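Local coordinates for protein FLUORESCENT IN BLUE LIGHT, chloroplastic (Arabidopsis thaliana, PDB 4YVO) that represses tetrapyrrole and chlorophyll biosynthesis in chloroplasts, probably by holding back glutamyl-tRNA reductase, the enzyme its tetratricopeptide repeat domain binds, at residues K76-L81 against K92-G97; R109-Y114 against A139-E144; A120-E125 against S129-A134. All coordinates share one frame; numbering follows the deposited sequence. Where two conformers were deposited one is given.

Contact 1: K76-L81 against K92-G97; sequences KIALEL and KKAARG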
# COMPACT_ATOMS: atom_id res chain seq x y z
N LYS A 76 7.71 -2.74 6.88
CA LYS A 76 7.07 -3.13 8.14
C LYS A 76 7.62 -2.28 9.29
O LYS A 76 6.87 -1.86 10.16
CB LYS A 76 7.28 -4.62 8.42
CG LYS A 76 6.36 -5.22 9.47
CD LYS A 76 4.91 -5.28 8.96
CE LYS A 76 4.00 -6.18 9.82
NZ LYS A 76 4.30 -7.67 9.73
N ILE A 77 8.93 -2.02 9.28
CA ILE A 77 9.52 -1.09 10.24
C ILE A 77 8.97 0.31 10.05
O ILE A 77 8.62 0.99 11.02
CB ILE A 77 11.07 -1.08 10.14
CG1 ILE A 77 11.63 -2.45 10.52
CG2 ILE A 77 11.67 0.02 11.02
CD1 ILE A 77 13.10 -2.61 10.24
N ALA A 78 8.87 0.75 8.79
CA ALA A 78 8.34 2.07 8.50
C ALA A 78 6.91 2.19 9.04
O ALA A 78 6.54 3.22 9.61
CB ALA A 78 8.37 2.34 7.00
N LEU A 79 6.12 1.14 8.88
CA LEU A 79 4.74 1.15 9.37
C LEU A 79 4.69 1.31 10.88
O LEU A 79 3.91 2.11 11.40
CB LEU A 79 4.01 -0.14 8.98
CG LEU A 79 2.51 -0.15 9.27
CD1 LEU A 79 1.78 0.73 8.26
CD2 LEU A 79 1.96 -1.56 9.25
N GLU A 80 5.52 0.55 11.59
CA GLU A 80 5.55 0.60 13.05
C GLU A 80 5.99 2.00 13.52
O GLU A 80 5.39 2.56 14.43
CB GLU A 80 6.46 -0.51 13.62
CG GLU A 80 6.33 -0.73 15.13
CD GLU A 80 6.94 -2.05 15.62
OE1 GLU A 80 6.67 -3.12 15.02
OE2 GLU A 80 7.68 -2.03 16.64
N LEU A 81 7.02 2.55 12.88
CA LEU A 81 7.52 3.87 13.24
C LEU A 81 6.50 4.97 12.95
O LEU A 81 6.32 5.89 13.75
CB LEU A 81 8.84 4.17 12.52
CG LEU A 81 10.05 3.32 12.92
CD1 LEU A 81 11.25 3.73 12.11
CD2 LEU A 81 10.34 3.44 14.42
N LYS A 92 0.50 5.55 5.41
CA LYS A 92 -0.06 5.13 4.13
C LYS A 92 1.03 4.72 3.13
O LYS A 92 0.84 3.78 2.37
CB LYS A 92 -0.98 6.22 3.55
CG LYS A 92 -2.28 6.35 4.34
CD LYS A 92 -3.36 7.13 3.61
CE LYS A 92 -2.94 8.53 3.26
NZ LYS A 92 -3.97 9.27 2.44
N LYS A 93 2.16 5.41 3.15
CA LYS A 93 3.26 5.05 2.25
C LYS A 93 3.82 3.68 2.62
O LYS A 93 4.15 2.86 1.75
CB LYS A 93 4.37 6.11 2.28
CG LYS A 93 3.94 7.50 1.81
CD LYS A 93 5.11 8.48 1.84
CE LYS A 93 4.64 9.91 1.62
NZ LYS A 93 5.71 10.90 1.91
N ALA A 94 3.94 3.42 3.92
CA ALA A 94 4.44 2.13 4.39
C ALA A 94 3.45 1.02 4.02
O ALA A 94 3.86 -0.05 3.57
CB ALA A 94 4.70 2.17 5.89
N ALA A 95 2.16 1.28 4.22
CA ALA A 95 1.14 0.29 3.90
C ALA A 95 1.13 -0.04 2.41
O ALA A 95 1.00 -1.20 2.03
CB ALA A 95 -0.23 0.77 4.36
N ARG A 96 1.25 0.97 1.56
CA ARG A 96 1.34 0.74 0.12
C ARG A 96 2.56 -0.11 -0.22
O ARG A 96 2.48 -1.02 -1.05
CB ARG A 96 1.41 2.06 -0.63
CG ARG A 96 1.74 1.89 -2.11
CD ARG A 96 1.67 3.21 -2.86
NE ARG A 96 2.50 4.22 -2.22
CZ ARG A 96 2.27 5.53 -2.28
NH1 ARG A 96 1.22 5.98 -2.96
NH2 ARG A 96 3.07 6.37 -1.66
N GLY A 97 3.69 0.19 0.41
CA GLY A 97 4.91 -0.57 0.18
C GLY A 97 4.73 -2.03 0.58
O GLY A 97 5.17 -2.94 -0.13

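Contact 2: R109-Y114 against A139-E144; sequences REAIQY and ADCYTE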
# COMPACT_ATOMS: atom_id res chain seq x y z
N ARG A 109 -4.00 -11.96 -0.76
CA ARG A 109 -4.90 -11.68 0.35
C ARG A 109 -4.25 -10.77 1.39
O ARG A 109 -4.85 -9.80 1.85
CB ARG A 109 -5.40 -12.97 1.01
CG ARG A 109 -6.67 -13.48 0.36
CD ARG A 109 -7.15 -14.82 0.92
NE ARG A 109 -7.39 -15.77 -0.17
CZ ARG A 109 -8.42 -15.72 -1.01
NH1 ARG A 109 -9.32 -14.75 -0.89
NH2 ARG A 109 -8.54 -16.62 -1.97
N GLU A 110 -3.01 -11.08 1.75
CA GLU A 110 -2.28 -10.23 2.67
C GLU A 110 -2.10 -8.85 2.05
O GLU A 110 -2.20 -7.84 2.73
CB GLU A 110 -0.92 -10.83 3.02
CG GLU A 110 -0.96 -12.10 3.84
CD GLU A 110 0.42 -12.62 4.14
OE1 GLU A 110 1.27 -11.81 4.59
OE2 GLU A 110 0.67 -13.82 3.91
N ALA A 111 -1.83 -8.80 0.75
CA ALA A 111 -1.63 -7.52 0.07
C ALA A 111 -2.87 -6.63 0.21
O ALA A 111 -2.76 -5.44 0.50
CB ALA A 111 -1.27 -7.73 -1.39
N ILE A 112 -4.04 -7.23 0.03
CA ILE A 112 -5.30 -6.50 0.17
C ILE A 112 -5.45 -5.88 1.55
O ILE A 112 -5.91 -4.76 1.69
CB ILE A 112 -6.52 -7.37 -0.19
CG1 ILE A 112 -6.52 -7.65 -1.69
CG2 ILE A 112 -7.84 -6.69 0.20
CD1 ILE A 112 -7.42 -8.81 -2.10
N GLN A 113 -5.02 -6.62 2.58
CA GLN A 113 -5.05 -6.09 3.95
C GLN A 113 -4.32 -4.75 4.03
O GLN A 113 -4.80 -3.79 4.64
CB GLN A 113 -4.43 -7.09 4.94
CG GLN A 113 -4.23 -6.52 6.34
CD GLN A 113 -3.42 -7.44 7.24
OE1 GLN A 113 -3.15 -8.59 6.90
NE2 GLN A 113 -3.03 -6.92 8.40
N TYR A 114 -3.14 -4.67 3.42
CA TYR A 114 -2.33 -3.45 3.52
C TYR A 114 -2.79 -2.33 2.59
O TYR A 114 -2.85 -1.18 3.01
CB TYR A 114 -0.84 -3.77 3.40
CG TYR A 114 -0.35 -4.41 4.68
CD1 TYR A 114 -0.17 -3.65 5.83
CD2 TYR A 114 -0.12 -5.78 4.75
CE1 TYR A 114 0.24 -4.23 7.01
CE2 TYR A 114 0.30 -6.36 5.94
CZ TYR A 114 0.48 -5.58 7.06
OH TYR A 114 0.90 -6.15 8.25
N ALA A 139 -7.94 -4.11 -6.90
CA ALA A 139 -8.59 -4.74 -8.05
C ALA A 139 -7.68 -5.82 -8.65
O ALA A 139 -8.12 -6.93 -8.93
CB ALA A 139 -8.96 -3.71 -9.11
N ASP A 140 -6.40 -5.48 -8.82
CA ASP A 140 -5.42 -6.42 -9.36
C ASP A 140 -5.27 -7.66 -8.47
O ASP A 140 -5.17 -8.79 -8.97
CB ASP A 140 -4.06 -5.74 -9.53
CG ASP A 140 -4.06 -4.70 -10.63
OD1 ASP A 140 -4.99 -4.69 -11.47
OD2 ASP A 140 -3.10 -3.89 -10.68
N CYS A 141 -5.27 -7.44 -7.16
CA CYS A 141 -5.19 -8.56 -6.22
C CYS A 141 -6.39 -9.48 -6.33
O CYS A 141 -6.24 -10.71 -6.38
CB CYS A 141 -5.05 -8.06 -4.78
SG CYS A 141 -3.47 -7.30 -4.39
N TYR A 142 -7.59 -8.91 -6.37
CA TYR A 142 -8.80 -9.72 -6.48
C TYR A 142 -8.84 -10.47 -7.80
O TYR A 142 -9.31 -11.60 -7.86
CB TYR A 142 -10.06 -8.87 -6.28
CG TYR A 142 -10.41 -8.60 -4.84
CD1 TYR A 142 -10.60 -9.65 -3.94
CD2 TYR A 142 -10.58 -7.31 -4.37
CE1 TYR A 142 -10.92 -9.40 -2.62
CE2 TYR A 142 -10.91 -7.05 -3.05
CZ TYR A 142 -11.08 -8.10 -2.17
OH TYR A 142 -11.41 -7.84 -0.86
N THR A 143 -8.32 -9.86 -8.86
CA THR A 143 -8.21 -10.53 -10.15
C THR A 143 -7.33 -11.78 -10.06
O THR A 143 -7.69 -12.85 -10.55
CB THR A 143 -7.69 -9.59 -11.25
OG1 THR A 143 -8.62 -8.51 -11.43
CG2 THR A 143 -7.51 -10.33 -12.57
N GLU A 144 -6.18 -11.65 -9.41
CA GLU A 144 -5.30 -12.81 -9.22
C GLU A 144 -5.94 -13.90 -8.36
O GLU A 144 -5.64 -15.08 -8.51
CB GLU A 144 -3.95 -12.39 -8.63
CG GLU A 144 -3.18 -11.43 -9.51
CD GLU A 144 -2.82 -12.02 -10.86
OE1 GLU A 144 -2.63 -13.25 -10.95
OE2 GLU A 144 -2.73 -11.24 -11.83

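Contact 3: A120-E125 against S129-A134; sequences AISKRE and SGITEA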
# COMPACT_ATOMS: atom_id res chain seq x y z
N ALA A 120 -8.50 3.00 4.51
CA ALA A 120 -9.07 3.22 5.83
C ALA A 120 -8.48 4.46 6.51
O ALA A 120 -9.21 5.26 7.08
CB ALA A 120 -8.88 1.99 6.71
N ILE A 121 -7.16 4.62 6.42
CA ILE A 121 -6.50 5.79 7.00
C ILE A 121 -6.99 7.06 6.30
O ILE A 121 -7.25 8.09 6.94
CB ILE A 121 -4.96 5.68 6.88
CG1 ILE A 121 -4.44 4.50 7.71
CG2 ILE A 121 -4.28 6.98 7.31
CD1 ILE A 121 -3.06 4.04 7.29
N SER A 122 -7.13 6.99 4.98
CA SER A 122 -7.60 8.15 4.22
C SER A 122 -8.98 8.62 4.65
O SER A 122 -9.24 9.81 4.72
CB SER A 122 -7.59 7.84 2.72
OG SER A 122 -6.26 7.61 2.28
N LYS A 123 -9.87 7.68 4.94
CA LYS A 123 -11.20 8.04 5.42
C LYS A 123 -11.14 8.66 6.81
O LYS A 123 -11.76 9.70 7.07
CB LYS A 123 -12.14 6.84 5.42
CG LYS A 123 -12.57 6.39 4.04
CD LYS A 123 -13.54 5.23 4.13
CE LYS A 123 -13.75 4.56 2.78
NZ LYS A 123 -14.30 5.49 1.77
N ARG A 124 -10.37 8.04 7.70
CA ARG A 124 -10.25 8.55 9.06
C ARG A 124 -9.66 9.96 9.10
O ARG A 124 -10.09 10.79 9.91
CB ARG A 124 -9.42 7.60 9.94
CG ARG A 124 -10.15 6.31 10.31
CD ARG A 124 -9.47 5.60 11.47
NE ARG A 124 -8.07 5.28 11.18
CZ ARG A 124 -7.66 4.16 10.61
NH1 ARG A 124 -8.53 3.22 10.27
NH2 ARG A 124 -6.37 3.97 10.39
N GLU A 125 -8.68 10.21 8.24
CA GLU A 125 -7.98 11.49 8.25
C GLU A 125 -8.55 12.51 7.29
O GLU A 125 -8.08 13.64 7.25
CB GLU A 125 -6.51 11.29 7.90
CG GLU A 125 -5.78 10.37 8.83
CD GLU A 125 -5.81 10.86 10.25
OE1 GLU A 125 -5.65 12.08 10.47
OE2 GLU A 125 -5.99 10.02 11.16
N SER A 129 -4.49 11.27 -0.33
CA SER A 129 -3.27 10.79 -0.99
C SER A 129 -3.28 9.27 -1.14
O SER A 129 -3.53 8.55 -0.17
CB SER A 129 -1.99 11.25 -0.24
OG SER A 129 -1.89 10.75 1.08
N GLY A 130 -3.08 8.79 -2.37
CA GLY A 130 -2.84 7.38 -2.61
C GLY A 130 -4.06 6.48 -2.78
O GLY A 130 -3.91 5.30 -3.08
N ILE A 131 -5.26 7.02 -2.60
CA ILE A 131 -6.38 6.09 -2.71
C ILE A 131 -6.63 5.60 -4.12
O ILE A 131 -6.95 4.42 -4.26
CB ILE A 131 -7.68 6.53 -2.02
CG1 ILE A 131 -8.40 7.65 -2.77
CG2 ILE A 131 -7.42 6.89 -0.60
CD1 ILE A 131 -9.85 7.78 -2.31
N THR A 132 -6.38 6.40 -5.15
CA THR A 132 -6.56 5.91 -6.51
C THR A 132 -5.69 4.68 -6.79
O THR A 132 -6.17 3.66 -7.28
CB THR A 132 -6.23 7.01 -7.54
OG1 THR A 132 -6.98 8.19 -7.21
CG2 THR A 132 -6.58 6.55 -8.96
N GLU A 133 -4.42 4.79 -6.45
CA GLU A 133 -3.50 3.68 -6.64
C GLU A 133 -3.93 2.45 -5.84
O GLU A 133 -3.82 1.31 -6.32
CB GLU A 133 -2.09 4.09 -6.23
CG GLU A 133 -1.06 3.04 -6.52
CD GLU A 133 0.34 3.49 -6.22
OE1 GLU A 133 0.55 4.70 -5.98
OE2 GLU A 133 1.25 2.63 -6.23
N ALA A 134 -4.43 2.67 -4.63
CA ALA A 134 -4.88 1.56 -3.80
C ALA A 134 -6.06 0.82 -4.42
O ALA A 134 -6.12 -0.41 -4.38
CB ALA A 134 -5.20 2.03 -2.39

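Contact 1: K76-L81 against K92-G97
Ala94 presses its methyl group against the backbone of Leu79 where two helices of the tetratricopeptide repeat (TPR) solenoid run antiparallel: segment 76-81, on helix 68-84, lies in the first repeat, and segment 92-97, on helix 88-104, in the second. The CB of Ala94 points toward the opposite helix and lies 3.5 Å from Leu79 N, the methyl being short enough to rest on the helix backbone. Alanines on both sides are consistent with the close spacing, in which the segment axes come within 8.2 Å of each other at an angle of 154°. No hydrogen bond crosses between the segments; the join is van der Waals packing of methyl groups on side chains and backbone.

Ala78 meets the same methyl directly, its CB 3.8 Å from Ala94 CB, so the two side chains abut end to end. Leu79 approaches differently. Its CB is directed neither at the partner helix nor away from it, but its CG stands anti to the backbone N (chi1 -172°), which carries one branch of the isobutyl group across to the other helix. Through this turn CD1 comes down beside Ala94 and reaches on to Ala95, while the other branch, CD2, is turned to Tyr114 of helix 108-125. A forked side chain suits a position facing two helices at once, and alanines suit the surface against which it lies.

Neighbouring helices close over the contact: Leu52 and Leu56 of helix 48-64 touch Ala78, and Met117 of helix 108-125 touches Leu79. All four contacting residues are buried. A looser touch joins Leu79 CD1 to Ala95, where the methyl lies 4.1 Å from Ala95 N and 4.4 Å from Ala95 CB.

Contact 2: R109-Y114 against A139-E144
Ile112 inserts its longer branch between Cys141 and Tyr142, and of all the residues in this contact it has the most surface buried. Its CG1 sits beside the backbone N and anti to the carbonyl carbon (chi1 -69°), which directs CG1 to helix 131-144 and leaves CG2 near the phenolic end of Tyr142; the extended second torsion then carries CD1 on over the ring. CD1 stands over the middle of the Tyr142 ring, 3.6 Å from the centroid and only 13° off the ring normal. This is a CH-pi contact in which the methyl group rests on the aromatic face, and the two side chains cross at about a right angle. At the far end of the ring, Ile112 CG2 lies 3.9 Å from Tyr142 OH.

The same branch also packs on Cys141, whose CB is 3.4 Å from Ile112 CG1, closer than carbons usually pack, so the fit here is tight. The sulfur serves as an apolar group: Cys141 SG lies 3.7 Å from Ala111 CB, and a small side chain suits a place where the sulfur comes this close. Cysteine suits this buried place, being small and only weakly polar.

Tyr142 also packs on Lys150 and Ala151 of helix 148-162, so this side chain lies between helices 108-125 and 148-162. Replacing it by alanine removes the ring, and would probably leave Ile112 CD1 without the face it rests on and open a gap between those two helices.

The segments run nearly antiparallel, at 161°, with their axes 9.3 Å apart. One lies in the second repeat and the other in the third, an inter-repeat packing by which a TPR array stacks successive helical hairpins into a solenoid.

Contact 3: A120-E125 against S129-A134
Ser122 and Ile131 meet just across the short turn between helices 108-125 and 131-144, the serine side chain lying against the isoleucine CG2 methyl. Ile131 was modelled in two conformers; in the one described here its CG2 comes close to the serine, 3.2 Å from Ser122 OG and 3.5 Å from Ser122 CB. In that conformer CG1 takes the crowded position between the backbone N and the carbonyl carbon (chi1 73°), which places CG2 beside the backbone N and facing the serine.

The turn joins the second TPR to the third, and Gly130 is the N-cap of helix 131-144. Its positive phi of 86° is one that residues with a CB adopt less readily, which fits glycine to this bend.

The serine hydroxyl sits beside its own backbone N (chi1 -64°), an orientation that suits its hydrogen bond to Val118 O one turn back in the helix. Lys92 NZ, from helix 88-104, hydrogen-bonds Ser122 OG and also Ser129 O and forms a salt bridge with Glu127 OE1, so the ammonium group ties helix to turn. Serine supplies a small side chain that can be polar toward Lys92 while its CB packs on a methyl. Ser129 OG, by contrast, hydrogen-bonds Glu127 within the turn.

From the N terminus, contact 1 comes first: it closes the turn of chain, mostly helix ends, between helices 68-84 and 88-104 and so joins the first repeat to the second. Contacts 2 and 3 come later in the chain, both between helices 108-125 and 131-144, joining the second repeat to the third. Contact 3 spans the short turn between these helices, and contact 2 encloses it along the chain, pairing the more distant parts of the same two helices; their centres are about 16 Å apart. Contact 1 also touches both others: Lys76 CE meets Tyr114 OH of contact 2, and Lys92 CG meets Ile121 CG2 of contact 3.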